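Local coordinates for protein alpha-Amylase (Thermotoga maritima, PDB 2B5D) that belongs to glycosyl hydrolase family 57, whose members build their main domain on an incomplete (beta/alpha) barrel, here followed by a largely helical C-terminal region, at residues A[41-46]-A[111-116]; A[104-109]-A[289-294]; A[427-432]-A[487-492]. All blocks are in the same frame, centred on the assembly; numbering follows the deposited sequence.

Interactions 1 and 2 share helix 97-119 and touch each other, the CE of Met-43 lying 4.0 Å from NE2 of His-109; their centres are about 17 Å apart. Interaction 2 is wholly buried and mixes a tyrosine hydroxyl bond to a loop carbonyl with packing on the ring. Interaction 1, partly buried, is purely apolar and joins two helices. Interaction 3 is also partly buried but stands apart: its centre is about 43 Å from that of interaction 1 and about 49 Å from that of interaction 2, across the chain's centre. It couples two C-terminal helices through a stacked arginine-tyrosine pair and a Met-aromatic contact.

Interaction 1. Residues A[41-46]-A[111-116]; sequences LLMMFD and EKILNV
Met-43 reaches from helix 27-47 to Val-116 and Ile-113 of helix 97-119, and these three side chains carry the contact. The helix backbones stay well apart: the nearest alpha carbons, CA of Met-43 and CA of Val-116, are 8.0 Å from each other, so the gap is bridged by side chains alone. About 181 Å² of surface is buried, counting both sides.

The apolar contacts come first. On Val-116 one branch does the touching: CG2 lies 4.0 Å from CG of Met-43 and 4.1 Å from its SD, so the methyl sits beside the CG-SD bond. With CG1 of Val-116 anti to the backbone N (chi1 167°), CG2 is the branch turned to the thioether. Ile-113, one helical turn earlier, meets the sulfur through its ethyl arm, CG1 to SD of Met-43 at 4.2 Å. The thioether thus packs against two beta-branched residues spaced i, i+3. The methionine chain bends at its last torsion (chi3 30°), which turns CE off the line of the chain. Val-116 and Ile-113 also pack on Ile-39, a turn before Met-43 on helix 27-47, while Ile-113 further touches Tyr-74 and Met-78 of helix 68-91.

Polar and charged groups add little. No hydrogen bond crosses between the segments. Asp-46 and Lys-112 carry opposite charges, but OD1 of Asp-46 and NZ of Lys-112 are 6.6 Å apart, which leaves at most a diffuse attraction.

The chemistry is therefore that of dispersion and of removing apolar surface from water. Between these two segments nothing directional fixes the rotation of one helix against the other; the fit rests on the shape of the thioether against the valine and isoleucine branches.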
loop_
_atom_site.group_PDB
_atom_site.type_symbol
_atom_site.label_atom_id
_atom_site.label_comp_id
_atom_site.label_asym_id
_atom_site.label_seq_id
_atom_site.Cartn_x
_atom_site.Cartn_y
_atom_site.Cartn_z
ATOM N N LEU A 41 25.764 -11.700 27.710
ATOM C CA LEU A 41 26.370 -13.048 27.717
ATOM C C LEU A 41 27.837 -12.999 28.098
ATOM O O LEU A 41 28.293 -13.744 28.953
ATOM C CB LEU A 41 26.215 -13.755 26.366
ATOM C CG LEU A 41 24.834 -14.262 25.948
ATOM C CD1 LEU A 41 24.916 -14.882 24.555
ATOM C CD2 LEU A 41 24.252 -15.266 26.957
ATOM N N LEU A 42 28.571 -12.108 27.460
ATOM C CA LEU A 42 29.951 -11.856 27.810
ATOM C C LEU A 42 30.107 -11.519 29.294
ATOM O O LEU A 42 30.946 -12.086 29.975
ATOM C CB LEU A 42 30.519 -10.737 26.926
ATOM C CG LEU A 42 31.403 -11.105 25.722
ATOM C CD1 LEU A 42 31.290 -12.559 25.316
ATOM C CD2 LEU A 42 31.125 -10.193 24.557
ATOM N N MET A 43 29.291 -10.600 29.791
ATOM C CA MET A 43 29.321 -10.247 31.199
ATOM C C MET A 43 29.065 -11.456 32.092
ATOM O O MET A 43 29.767 -11.691 33.074
ATOM C CB MET A 43 28.324 -9.121 31.468
ATOM C CG MET A 43 28.979 -7.744 31.343
ATOM S SD MET A 43 27.885 -6.395 30.824
ATOM C CE MET A 43 26.292 -6.917 31.470
ATOM N N MET A 44 28.065 -12.235 31.725
ATOM C CA MET A 44 27.744 -13.454 32.422
ATOM C C MET A 44 28.853 -14.522 32.384
ATOM O O MET A 44 29.021 -15.244 33.356
ATOM C CB MET A 44 26.423 -13.988 31.875
ATOM C CG MET A 44 25.767 -15.097 32.691
ATOM S SD MET A 44 26.210 -16.773 32.155
ATOM C CE MET A 44 24.934 -17.142 30.952
ATOM N N PHE A 45 29.606 -14.637 31.287
ATOM C CA PHE A 45 30.679 -15.646 31.200
ATOM C C PHE A 45 31.809 -15.243 32.111
ATOM O O PHE A 45 32.460 -16.080 32.717
ATOM C CB PHE A 45 31.260 -15.793 29.780
ATOM C CG PHE A 45 30.272 -16.259 28.741
ATOM C CD1 PHE A 45 30.576 -16.139 27.403
ATOM C CD2 PHE A 45 29.039 -16.798 29.097
ATOM C CE1 PHE A 45 29.677 -16.540 26.439
ATOM C CE2 PHE A 45 28.147 -17.201 28.136
ATOM C CZ PHE A 45 28.469 -17.070 26.802
ATOM N N ASP A 46 32.054 -13.938 32.158
ATOM C CA ASP A 46 33.057 -13.357 33.014
ATOM C C ASP A 46 32.710 -13.559 34.496
ATOM O O ASP A 46 33.566 -14.007 35.274
ATOM C CB ASP A 46 33.200 -11.881 32.676
ATOM C CG ASP A 46 34.378 -11.227 33.382
ATOM O OD1 ASP A 46 34.118 -10.340 34.230
ATOM O OD2 ASP A 46 35.549 -11.585 33.091
ATOM N N GLU A 111 26.310 2.073 30.787
ATOM C CA GLU A 111 27.708 2.486 30.895
ATOM C C GLU A 111 28.591 1.250 30.885
ATOM O O GLU A 111 29.531 1.162 30.088
ATOM C CB GLU A 111 27.966 3.328 32.153
ATOM C CG GLU A 111 27.772 4.834 31.965
ATOM C CD GLU A 111 27.993 5.642 33.253
ATOM O OE1 GLU A 111 28.705 5.148 34.175
ATOM O OE2 GLU A 111 27.444 6.777 33.339
ATOM N N LYS A 112 28.261 0.295 31.761
ATOM C CA LYS A 112 28.906 -1.020 31.817
ATOM C C LYS A 112 29.039 -1.706 30.455
ATOM O O LYS A 112 30.115 -2.193 30.101
ATOM C CB LYS A 112 28.154 -1.933 32.786
ATOM C CG LYS A 112 28.876 -2.199 34.100
ATOM C CD LYS A 112 29.842 -3.400 33.986
ATOM C CE LYS A 112 31.188 -3.031 33.286
ATOM N NZ LYS A 112 32.094 -4.217 33.053
ATOM N N ILE A 113 27.937 -1.728 29.703
ATOM C CA ILE A 113 27.890 -2.359 28.388
ATOM C C ILE A 113 28.864 -1.725 27.393
ATOM O O ILE A 113 29.671 -2.430 26.790
ATOM C CB ILE A 113 26.430 -2.427 27.856
ATOM C CG1 ILE A 113 25.720 -3.607 28.521
ATOM C CG2 ILE A 113 26.364 -2.545 26.319
ATOM C CD1 ILE A 113 24.255 -3.438 28.595
ATOM N N LEU A 114 28.801 -0.401 27.251
ATOM C CA LEU A 114 29.660 0.338 26.307
ATOM C C LEU A 114 31.127 0.197 26.688
ATOM O O LEU A 114 32.004 0.207 25.818
ATOM C CB LEU A 114 29.290 1.822 26.282
ATOM C CG LEU A 114 29.356 2.633 24.986
ATOM C CD1 LEU A 114 29.404 4.121 25.330
ATOM C CD2 LEU A 114 30.500 2.262 24.045
ATOM N N ASN A 115 31.360 0.054 27.993
ATOM C CA ASN A 115 32.672 -0.190 28.572
ATOM C C ASN A 115 33.246 -1.558 28.254
ATOM O O ASN A 115 34.456 -1.681 28.040
ATOM C CB ASN A 115 32.590 -0.074 30.078
ATOM C CG ASN A 115 33.732 0.702 30.644
ATOM O OD1 ASN A 115 33.669 1.936 30.718
ATOM N ND2 ASN A 115 34.799 -0.001 31.039
ATOM N N VAL A 116 32.395 -2.586 28.261
ATOM C CA VAL A 116 32.802 -3.917 27.801
ATOM C C VAL A 116 33.147 -3.855 26.320
ATOM O O VAL A 116 34.147 -4.404 25.887
ATOM C CB VAL A 116 31.715 -4.993 28.063
ATOM C CG1 VAL A 116 32.009 -6.286 27.296
ATOM C CG2 VAL A 116 31.580 -5.270 29.566
#

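Interaction 2. Residues A[104-109]-A[289-294]; sequences KFYREH and IKYHRI
This is a buried anchoring contact in which Tyr-106 of helix 97-119 plugs into residues 289-291, part of the long loop between helix 271-274 and helix 309-338, within the family 57 domain. The ring is held both at its hydroxyl and on its face. OH of Tyr-106 donates to the backbone O of Lys-290 at 2.6 Å; the C=O...OH angle is 133°, and the hydroxyl lies in the carbonyl plane, on a lone pair. That carbonyl oxygen is itself near the plane of the ring, at its edge. Ile-289 comes over one face: its CB is 4.0 Å from the centroid of the Tyr-106 ring and 20° off the normal, a CH-pi contact, while its CG1 slides toward the rim and meets CD1 of Tyr-106 at 3.5 Å. Tyr-291 packs at the edge, CE2 lying 4.2 Å from CD1 of Tyr-106. Together the bond at the hydroxyl and the packing on the face probably restrict the ring's movement.

The hydroxyl of Tyr-106 has a second partner in NH1 of Arg-259. That of Tyr-291 binds OE1 of Glu-88 on helix 68-91, on which Ile-289 also packs. Helix 265-268 meets the loop through Ile-265, which touches both Ile-289 and Tyr-291, so the loop is wedged among helices 68-91, 97-119 and 265-268.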
loop_
_atom_site.group_PDB
_atom_site.type_symbol
_atom_site.label_atom_id
_atom_site.label_comp_id
_atom_site.label_asym_id
_atom_site.label_seq_id
_atom_site.Cartn_x
_atom_site.Cartn_y
_atom_site.Cartn_z
ATOM N N LYS A 104 18.137 4.719 37.046
ATOM C CA LYS A 104 19.516 4.732 37.531
ATOM C C LYS A 104 20.188 3.381 37.261
ATOM O O LYS A 104 21.401 3.325 36.996
ATOM C CB LYS A 104 19.560 5.099 39.022
ATOM C CG LYS A 104 18.464 6.095 39.388
ATOM C CD LYS A 104 18.818 7.025 40.531
ATOM C CE LYS A 104 19.089 6.287 41.816
ATOM N NZ LYS A 104 20.559 6.273 41.958
ATOM N N PHE A 105 19.390 2.305 37.337
ATOM C CA PHE A 105 19.850 0.992 36.910
ATOM C C PHE A 105 20.289 1.077 35.447
ATOM O O PHE A 105 21.390 0.640 35.108
ATOM C CB PHE A 105 18.787 -0.097 37.091
ATOM C CG PHE A 105 19.150 -1.407 36.408
ATOM C CD1 PHE A 105 18.909 -1.592 35.038
ATOM C CD2 PHE A 105 19.762 -2.438 37.121
ATOM C CE1 PHE A 105 19.261 -2.780 34.401
ATOM C CE2 PHE A 105 20.108 -3.638 36.486
ATOM C CZ PHE A 105 19.849 -3.806 35.121
ATOM N N TYR A 106 19.427 1.673 34.618
ATOM C CA TYR A 106 19.659 1.841 33.178
ATOM C C TYR A 106 20.900 2.635 32.815
ATOM O O TYR A 106 21.607 2.269 31.877
ATOM C CB TYR A 106 18.436 2.458 32.498
ATOM C CG TYR A 106 17.341 1.472 32.213
ATOM C CD1 TYR A 106 16.020 1.755 32.542
ATOM C CD2 TYR A 106 17.628 0.240 31.625
ATOM C CE1 TYR A 106 14.997 0.842 32.282
ATOM C CE2 TYR A 106 16.626 -0.674 31.364
ATOM C CZ TYR A 106 15.310 -0.371 31.686
ATOM O OH TYR A 106 14.323 -1.288 31.404
ATOM N N ARG A 107 21.159 3.711 33.563
ATOM C CA ARG A 107 22.385 4.502 33.416
ATOM C C ARG A 107 23.644 3.682 33.712
ATOM O O ARG A 107 24.573 3.660 32.901
ATOM C CB ARG A 107 22.321 5.795 34.248
ATOM C CG ARG A 107 23.682 6.292 34.757
ATOM C CD ARG A 107 23.810 7.821 34.889
ATOM N NE ARG A 107 22.958 8.420 35.934
ATOM C CZ ARG A 107 23.035 8.155 37.241
ATOM N NH1 ARG A 107 23.903 7.262 37.705
ATOM N NH2 ARG A 107 22.215 8.764 38.088
ATOM N N GLU A 108 23.672 3.007 34.859
ATOM C CA GLU A 108 24.843 2.209 35.249
ATOM C C GLU A 108 25.073 1.062 34.248
ATOM O O GLU A 108 26.198 0.860 33.762
ATOM C CB GLU A 108 24.721 1.684 36.710
ATOM C CG GLU A 108 26.086 1.445 37.431
ATOM C CD GLU A 108 25.986 0.573 38.718
ATOM O OE1 GLU A 108 26.768 -0.409 38.866
ATOM O OE2 GLU A 108 25.128 0.869 39.588
ATOM N N HIS A 109 23.995 0.346 33.928
ATOM C CA HIS A 109 24.019 -0.793 33.005
ATOM C C HIS A 109 24.537 -0.451 31.606
ATOM O O HIS A 109 25.453 -1.110 31.099
ATOM C CB HIS A 109 22.627 -1.401 32.919
ATOM C CG HIS A 109 22.595 -2.746 32.268
ATOM N ND1 HIS A 109 21.773 -3.034 31.198
ATOM C CD2 HIS A 109 23.281 -3.880 32.534
ATOM C CE1 HIS A 109 21.939 -4.295 30.847
ATOM N NE2 HIS A 109 22.857 -4.827 31.635
ATOM N N ILE A 289 14.887 1.771 27.054
ATOM C CA ILE A 289 14.549 2.019 28.443
ATOM C C ILE A 289 13.044 1.939 28.694
ATOM O O ILE A 289 12.247 2.740 28.178
ATOM C CB ILE A 289 15.318 3.235 29.122
ATOM C CG1 ILE A 289 14.483 3.858 30.265
ATOM C CG2 ILE A 289 15.962 4.233 28.109
ATOM C CD1 ILE A 289 13.739 5.037 29.893
ATOM N N LYS A 290 12.702 0.922 29.489
ATOM C CA LYS A 290 11.339 0.433 29.700
ATOM C C LYS A 290 11.078 0.227 31.197
ATOM O O LYS A 290 11.902 -0.374 31.891
ATOM C CB LYS A 290 11.147 -0.916 28.986
ATOM C CG LYS A 290 11.780 -1.075 27.614
ATOM C CD LYS A 290 11.163 -2.270 26.939
ATOM C CE LYS A 290 12.044 -2.843 25.853
ATOM N NZ LYS A 290 11.755 -2.263 24.524
ATOM N N TYR A 291 9.926 0.686 31.676
ATOM C CA TYR A 291 9.653 0.776 33.119
ATOM C C TYR A 291 8.552 -0.120 33.687
ATOM O O TYR A 291 8.362 -0.174 34.879
ATOM C CB TYR A 291 9.323 2.235 33.471
ATOM C CG TYR A 291 10.465 3.242 33.301
ATOM C CD1 TYR A 291 10.305 4.356 32.509
ATOM C CD2 TYR A 291 11.677 3.088 33.986
ATOM C CE1 TYR A 291 11.337 5.285 32.366
ATOM C CE2 TYR A 291 12.716 4.025 33.859
ATOM C CZ TYR A 291 12.530 5.110 33.060
ATOM O OH TYR A 291 13.536 6.035 32.927
ATOM N N HIS A 292 7.822 -0.831 32.843
ATOM C CA HIS A 292 6.703 -1.649 33.308
ATOM C C HIS A 292 7.014 -3.140 33.340
ATOM O O HIS A 292 7.909 -3.625 32.621
ATOM C CB HIS A 292 5.462 -1.352 32.476
ATOM C CG HIS A 292 5.097 0.110 32.455
ATOM N ND1 HIS A 292 5.817 1.052 31.741
ATOM C CD2 HIS A 292 4.108 0.791 33.082
ATOM C CE1 HIS A 292 5.264 2.241 31.907
ATOM N NE2 HIS A 292 4.223 2.107 32.711
ATOM N N ARG A 293 6.323 -3.838 34.240
ATOM C CA ARG A 293 6.349 -5.282 34.255
ATOM C C ARG A 293 5.093 -5.797 33.534
ATOM O O ARG A 293 4.124 -5.055 33.364
ATOM C CB ARG A 293 6.430 -5.816 35.691
ATOM C CG ARG A 293 5.354 -5.301 36.633
ATOM C CD ARG A 293 5.624 -5.732 38.069
ATOM N NE ARG A 293 4.459 -5.476 38.909
ATOM C CZ ARG A 293 3.472 -6.341 39.143
ATOM N NH1 ARG A 293 3.485 -7.557 38.608
ATOM N NH2 ARG A 293 2.455 -5.974 39.905
ATOM N N ILE A 294 5.101 -7.068 33.146
ATOM C CA ILE A 294 3.975 -7.648 32.412
ATOM C C ILE A 294 2.648 -7.490 33.177
ATOM O O ILE A 294 1.603 -7.293 32.545
ATOM C CB ILE A 294 4.261 -9.131 31.984
ATOM C CG1 ILE A 294 5.455 -9.191 31.022
ATOM C CG2 ILE A 294 3.009 -9.818 31.371
ATOM C CD1 ILE A 294 6.087 -10.544 30.890
#

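Interaction 3. Residues A[427-432]-A[487-492]; sequences IERMID and RFLNLY
Arg-429 lies flat on Tyr-492 in a cation-pi stack that links helix 418-436 to helix 473-496 in the helical C-terminal region. The two segments run broadly in the same direction, their axes crossing at 38° with a closest approach of 11.9 Å, a separation wide enough for long side chains to fill.

The arginine can be followed outward. Its CB is 3.9 Å from CE1 of Tyr-492, at the rim of the ring. CG comes closer, 3.4 Å from the same CE1, and the methylene also lies near the phenol oxygen. CD lies above the CZ end of the ring, and the bends at chi2 and chi3 carry the chain inward from there, over the face. NE then lies over the middle of the ring, 3.9 Å from CZ of Tyr-492; it is buried here and has no hydrogen-bond partner in the model. CZ of Arg-429 is 4.0 Å from the ring centroid, and the guanidinium and ring planes are only 10° apart, which fits a true stack. NH2 projects beyond the ring rim, 4.1 Å from CE2 of Tyr-492, and makes a long, weak ion pair with OE1 of Glu-425. NH1 lies nearer the ring, above its CD2-CE2 side, and also comes within 3.2 Å of CD2 of Leu-489, a close contact. CG of Tyr-492 stands anti to its backbone N (chi1 174°), which sends the ring across toward helix 418-436.

The aromatic face probably stabilises the guanidinium charge, but it gives the N-H of NE no acceptor. One turn before Tyr-492, Phe-488 completes the interface with a Met-aromatic contact: SD of Met-430 sits at the ring edge, 4.0 Å from CE1 of Phe-488.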
loop_
_atom_site.group_PDB
_atom_site.type_symbol
_atom_site.label_atom_id
_atom_site.label_comp_id
_atom_site.label_asym_id
_atom_site.label_seq_id
_atom_site.Cartn_x
_atom_site.Cartn_y
_atom_site.Cartn_z
ATOM N N ILE A 427 21.454 -19.277 -10.200
ATOM C CA ILE A 427 22.340 -20.348 -9.690
ATOM C C ILE A 427 22.959 -21.004 -10.898
ATOM O O ILE A 427 24.173 -21.168 -10.923
ATOM C CB ILE A 427 21.579 -21.442 -8.802
ATOM C CG1 ILE A 427 20.990 -20.826 -7.524
ATOM C CG2 ILE A 427 22.499 -22.621 -8.403
ATOM C CD1 ILE A 427 19.872 -21.617 -6.941
ATOM N N GLU A 428 22.096 -21.371 -11.868
ATOM C CA GLU A 428 22.477 -21.952 -13.148
ATOM C C GLU A 428 23.488 -21.066 -13.882
ATOM O O GLU A 428 24.503 -21.573 -14.369
ATOM C CB GLU A 428 21.247 -22.243 -14.050
ATOM C CG GLU A 428 20.401 -23.438 -13.565
ATOM C CD GLU A 428 19.672 -24.232 -14.718
ATOM O OE1 GLU A 428 19.317 -25.429 -14.499
ATOM O OE2 GLU A 428 19.445 -23.662 -15.830
ATOM N N ARG A 429 23.244 -19.757 -13.931
ATOM C CA ARG A 429 24.177 -18.848 -14.588
ATOM C C ARG A 429 25.453 -18.721 -13.807
ATOM O O ARG A 429 26.517 -18.643 -14.384
ATOM C CB ARG A 429 23.591 -17.434 -14.787
ATOM C CG ARG A 429 22.950 -17.212 -16.132
ATOM C CD ARG A 429 21.452 -16.949 -16.011
ATOM N NE ARG A 429 21.143 -15.563 -15.634
ATOM C CZ ARG A 429 20.283 -14.772 -16.289
ATOM N NH1 ARG A 429 20.067 -13.532 -15.861
ATOM N NH2 ARG A 429 19.620 -15.221 -17.359
ATOM N N MET A 430 25.344 -18.633 -12.486
ATOM C CA MET A 430 26.537 -18.473 -11.628
ATOM C C MET A 430 27.547 -19.621 -11.798
ATOM O O MET A 430 28.768 -19.410 -11.673
ATOM C CB MET A 430 26.127 -18.383 -10.160
ATOM C CG MET A 430 27.282 -18.087 -9.216
ATOM S SD MET A 430 27.845 -16.369 -9.421
ATOM C CE MET A 430 29.609 -16.444 -9.226
ATOM N N ILE A 431 27.016 -20.819 -12.075
ATOM C CA ILE A 431 27.803 -22.038 -12.146
ATOM C C ILE A 431 28.534 -22.057 -13.480
ATOM O O ILE A 431 29.753 -22.195 -13.498
ATOM C CB ILE A 431 26.950 -23.325 -11.943
ATOM C CG1 ILE A 431 26.530 -23.483 -10.475
ATOM C CG2 ILE A 431 27.759 -24.556 -12.299
ATOM C CD1 ILE A 431 25.259 -24.270 -10.304
ATOM N N ASP A 432 27.779 -21.908 -14.577
ATOM C CA ASP A 432 28.321 -21.621 -15.914
ATOM C C ASP A 432 29.476 -20.653 -15.904
ATOM O O ASP A 432 30.554 -20.982 -16.343
ATOM C CB ASP A 432 27.247 -21.045 -16.809
ATOM C CG ASP A 432 26.236 -22.064 -17.208
ATOM O OD1 ASP A 432 26.279 -23.172 -16.660
ATOM O OD2 ASP A 432 25.379 -21.773 -18.058
ATOM N N ARG A 487 20.542 -6.524 -8.430
ATOM C CA ARG A 487 21.958 -6.259 -8.433
ATOM C C ARG A 487 22.738 -7.369 -9.169
ATOM O O ARG A 487 23.660 -7.088 -9.962
ATOM C CB ARG A 487 22.451 -6.068 -6.991
ATOM C CG ARG A 487 21.903 -4.814 -6.342
ATOM C CD ARG A 487 22.552 -4.495 -5.004
ATOM N NE ARG A 487 22.058 -3.197 -4.497
ATOM C CZ ARG A 487 21.949 -2.836 -3.210
ATOM N NH1 ARG A 487 22.263 -3.689 -2.221
ATOM N NH2 ARG A 487 21.504 -1.608 -2.890
ATOM N N PHE A 488 22.346 -8.631 -8.943
ATOM C CA PHE A 488 23.002 -9.753 -9.605
ATOM C C PHE A 488 22.807 -9.678 -11.120
ATOM O O PHE A 488 23.757 -9.915 -11.887
ATOM C CB PHE A 488 22.494 -11.102 -9.046
ATOM C CG PHE A 488 23.028 -12.326 -9.773
ATOM C CD1 PHE A 488 24.029 -13.123 -9.190
ATOM C CD2 PHE A 488 22.513 -12.694 -11.003
ATOM C CE1 PHE A 488 24.521 -14.252 -9.837
ATOM C CE2 PHE A 488 22.992 -13.821 -11.667
ATOM C CZ PHE A 488 24.009 -14.609 -11.079
ATOM N N LEU A 489 21.586 -9.376 -11.559
ATOM C CA LEU A 489 21.312 -9.336 -12.989
ATOM C C LEU A 489 22.033 -8.184 -13.713
ATOM O O LEU A 489 22.460 -8.328 -14.866
ATOM C CB LEU A 489 19.827 -9.224 -13.242
ATOM C CG LEU A 489 18.932 -10.323 -12.717
ATOM C CD1 LEU A 489 17.469 -9.848 -12.731
ATOM C CD2 LEU A 489 19.074 -11.582 -13.544
ATOM N N ASN A 490 22.145 -7.046 -13.034
ATOM C CA ASN A 490 22.942 -5.947 -13.525
ATOM C C ASN A 490 24.360 -6.369 -13.771
ATOM O O ASN A 490 24.904 -6.086 -14.827
ATOM C CB ASN A 490 22.928 -4.751 -12.568
ATOM C CG ASN A 490 21.613 -4.010 -12.591
ATOM O OD1 ASN A 490 20.798 -4.179 -13.503
ATOM N ND2 ASN A 490 21.375 -3.216 -11.560
ATOM N N LEU A 491 24.980 -7.034 -12.806
ATOM C CA LEU A 491 26.363 -7.460 -13.028
ATOM C C LEU A 491 26.447 -8.509 -14.132
ATOM O O LEU A 491 27.390 -8.526 -14.919
ATOM C CB LEU A 491 27.000 -7.965 -11.752
ATOM C CG LEU A 491 27.028 -7.009 -10.587
ATOM C CD1 LEU A 491 26.993 -7.828 -9.294
ATOM C CD2 LEU A 491 28.236 -6.120 -10.648
ATOM N N TYR A 492 25.457 -9.384 -14.188
ATOM C CA TYR A 492 25.451 -10.441 -15.172
ATOM C C TYR A 492 25.460 -9.817 -16.551
ATOM O O TYR A 492 26.238 -10.239 -17.430
ATOM C CB TYR A 492 24.226 -11.339 -14.995
ATOM C CG TYR A 492 24.076 -12.372 -16.069
ATOM C CD1 TYR A 492 24.876 -13.522 -16.069
ATOM C CD2 TYR A 492 23.151 -12.207 -17.113
ATOM C CE1 TYR A 492 24.754 -14.488 -17.069
ATOM C CE2 TYR A 492 23.025 -13.156 -18.126
ATOM C CZ TYR A 492 23.836 -14.299 -18.099
ATOM O OH TYR A 492 23.722 -15.272 -19.085
#